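Local coordinates for protein naphthalene dioxygenase large subunit (Rhodococcus sp., PDB 2B1X) that forms the large subunit of a Rieske-type non-haem iron oxygenase, carrying an Fe2/S2 cluster in one domain and an iron(III) ion in another, at residues 86-91 with 111-116. Sequence-based numbering, arbitrary orientation.
With FES (Fe2/s2 (inorganic) cluster), chain H.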
loop_
_atom_site.group_PDB
_atom_site.type_symbol
_atom_site.label_atom_id
_atom_site.label_comp_id
_atom_site.label_asym_id
_atom_site.label_seq_id
_atom_site.Cartn_x
_atom_site.Cartn_y
_atom_site.Cartn_z
ATOM N N ASN A 86 -6.115 19.994 -16.408
ATOM C CA ASN A 86 -6.249 18.792 -17.219
ATOM C C ASN A 86 -7.508 17.985 -16.890
ATOM O O ASN A 86 -7.445 16.797 -16.516
ATOM C CB ASN A 86 -5.001 17.935 -17.088
ATOM C CG ASN A 86 -4.971 16.793 -18.086
ATOM O OD1 ASN A 86 -5.698 16.802 -19.073
ATOM N ND2 ASN A 86 -4.147 15.778 -17.806
ATOM N N ALA A 87 -8.652 18.635 -17.061
ATOM C CA ALA A 87 -9.938 18.125 -16.603
ATOM C C ALA A 87 -10.963 18.655 -17.559
ATOM O O ALA A 87 -11.206 19.860 -17.595
ATOM C CB ALA A 87 -10.238 18.593 -15.159
ATOM N N CYS A 88 -11.561 17.758 -18.342
ATOM C CA CYS A 88 -12.635 18.091 -19.261
ATOM C C CYS A 88 -13.770 18.783 -18.507
ATOM O O CYS A 88 -14.074 18.427 -17.361
ATOM C CB CYS A 88 -13.151 16.807 -19.935
ATOM S SG CYS A 88 -14.439 17.095 -21.183
ATOM N N ARG A 89 -14.382 19.780 -19.139
ATOM C CA ARG A 89 -15.396 20.608 -18.507
ATOM C C ARG A 89 -16.733 19.880 -18.403
ATOM O O ARG A 89 -17.628 20.340 -17.721
ATOM C CB ARG A 89 -15.582 21.909 -19.318
ATOM C CG ARG A 89 -14.326 22.833 -19.322
ATOM C CD ARG A 89 -13.861 23.281 -17.934
ATOM N NE ARG A 89 -14.944 23.903 -17.166
ATOM C CZ ARG A 89 -15.303 25.192 -17.245
ATOM N NH1 ARG A 89 -14.692 26.031 -18.089
ATOM N NH2 ARG A 89 -16.303 25.650 -16.485
ATOM N N HIS A 90 -16.847 18.752 -19.094
ATOM C CA HIS A 90 -18.083 17.991 -19.165
ATOM C C HIS A 90 -18.191 17.118 -17.913
ATOM O O HIS A 90 -18.970 17.463 -17.009
ATOM C CB HIS A 90 -18.142 17.199 -20.477
ATOM C CG HIS A 90 -19.393 16.382 -20.641
ATOM N ND1 HIS A 90 -19.366 15.039 -20.945
ATOM C CD2 HIS A 90 -20.702 16.715 -20.530
ATOM C CE1 HIS A 90 -20.605 14.585 -21.027
ATOM N NE2 HIS A 90 -21.434 15.580 -20.770
ATOM N N ARG A 91 -17.383 16.051 -17.838
ATOM C CA ARG A 91 -17.370 15.174 -16.656
ATOM C C ARG A 91 -15.986 15.043 -16.008
ATOM O O ARG A 91 -15.751 14.090 -15.261
ATOM C CB ARG A 91 -17.953 13.777 -16.993
ATOM C CG ARG A 91 -18.633 13.036 -15.806
ATOM C CD ARG A 91 -19.966 13.664 -15.403
ATOM N NE ARG A 91 -20.980 13.223 -16.349
ATOM C CZ ARG A 91 -21.642 14.013 -17.187
ATOM N NH1 ARG A 91 -21.457 15.329 -17.141
ATOM N NH2 ARG A 91 -22.536 13.474 -18.040
ATOM N N HIS A 111 -16.543 11.534 -23.924
ATOM C CA HIS A 111 -17.564 11.812 -24.944
ATOM C C HIS A 111 -17.060 12.536 -26.189
ATOM O O HIS A 111 -17.849 12.827 -27.074
ATOM C CB HIS A 111 -18.790 12.538 -24.359
ATOM C CG HIS A 111 -19.268 11.963 -23.060
ATOM N ND1 HIS A 111 -18.653 12.235 -21.857
ATOM C CD2 HIS A 111 -20.324 11.168 -22.772
ATOM C CE1 HIS A 111 -19.284 11.606 -20.883
ATOM N NE2 HIS A 111 -20.293 10.939 -21.414
ATOM N N GLY A 112 -15.765 12.824 -26.255
ATOM C CA GLY A 112 -15.191 13.446 -27.446
ATOM C C GLY A 112 -15.251 14.965 -27.592
ATOM O O GLY A 112 -15.073 15.439 -28.686
ATOM N N TRP A 113 -15.520 15.724 -26.528
ATOM C CA TRP A 113 -15.391 17.173 -26.577
ATOM C C TRP A 113 -13.941 17.440 -26.960
ATOM O O TRP A 113 -13.035 16.766 -26.472
ATOM C CB TRP A 113 -15.678 17.780 -25.207
ATOM C CG TRP A 113 -17.189 17.856 -24.850
ATOM C CD1 TRP A 113 -18.190 17.093 -25.352
ATOM C CD2 TRP A 113 -17.802 18.758 -23.922
ATOM N NE1 TRP A 113 -19.392 17.451 -24.790
ATOM C CE2 TRP A 113 -19.180 18.492 -23.926
ATOM C CE3 TRP A 113 -17.324 19.806 -23.115
ATOM C CZ2 TRP A 113 -20.078 19.190 -23.123
ATOM C CZ3 TRP A 113 -18.217 20.499 -22.318
ATOM C CH2 TRP A 113 -19.576 20.197 -22.334
ATOM N N THR A 114 -13.746 18.398 -27.855
ATOM C CA THR A 114 -12.436 18.630 -28.459
ATOM C C THR A 114 -12.015 20.058 -28.200
ATOM O O THR A 114 -12.772 20.996 -28.503
ATOM C CB THR A 114 -12.553 18.371 -29.982
ATOM O OG1 THR A 114 -12.981 17.010 -30.178
ATOM C CG2 THR A 114 -11.179 18.444 -30.676
ATOM N N TYR A 115 -10.792 20.208 -27.691
ATOM C CA TYR A 115 -10.242 21.496 -27.317
ATOM C C TYR A 115 -9.018 21.830 -28.160
ATOM O O TYR A 115 -8.154 20.976 -28.376
ATOM C CB TYR A 115 -9.877 21.530 -25.824
ATOM C CG TYR A 115 -11.021 21.145 -24.852
ATOM C CD1 TYR A 115 -11.281 19.812 -24.548
ATOM C CD2 TYR A 115 -11.787 22.123 -24.211
ATOM C CE1 TYR A 115 -12.308 19.469 -23.645
ATOM C CE2 TYR A 115 -12.770 21.807 -23.304
ATOM C CZ TYR A 115 -13.041 20.477 -23.027
ATOM O OH TYR A 115 -14.032 20.154 -22.131
ATOM N N SER A 116 -8.949 23.065 -28.658
ATOM C CA SER A 116 -7.663 23.598 -29.148
ATOM C C SER A 116 -6.630 23.601 -28.039
ATOM O O SER A 116 -6.986 23.700 -26.862
ATOM C CB SER A 116 -7.865 25.019 -29.665
ATOM O OG SER A 116 -6.676 25.535 -30.205
HETATM FE FE1 FES H . -17.606 14.018 -21.396
HETATM FE FE2 FES H . -14.984 14.850 -21.551
HETATM S S1 FES H . -16.457 14.687 -23.205
HETATM S S2 FES H . -16.066 13.990 -19.789
#
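His90 and His111 meet across the two loops by sharing a metal: each gives its ND1 to FE1 of the Fe2/S2 cluster, at 2.1 Å from His90 ND1 and from His111 ND1. Around the shared iron the rings meet edge-to-face, the edge of His90 toward the face of His111, planes 86° apart. On the second iron, Cys88 SG sits 2.3 Å from FE2 and Cys108 completes the set. Two histidines on one iron and two cysteines on the other, brought by two loops, are the signature of a Rieske centre. Hydrogen bonds gather round the cysteine. The hydroxyl of Tyr115, on strand 114-116, accepts a nearly straight one from the backbone, Arg89 N to Tyr115 OH 3.0 Å, and His90 N donates to Cys88 SG. That sulfur also touches Tyr115 OH at 3.2 Å, lying at the edge of the tyrosine ring. Aromatic packing backs the histidine side. The backbone sets His90 CB squarely over the six-membered ring of Trp113, a CH-pi contact 3.5 Å from its centroid. A chi1 of -180° swings the imidazole beside the carbonyl carbon, where ND1 reaches FE1 and the ring stacks offset and tilted on Trp113, planes 29° apart. At the outer ends, His90 NE2 and His111 NE2 hydrogen-bond to Glu421 and Asp213 of the second subunit, respectively.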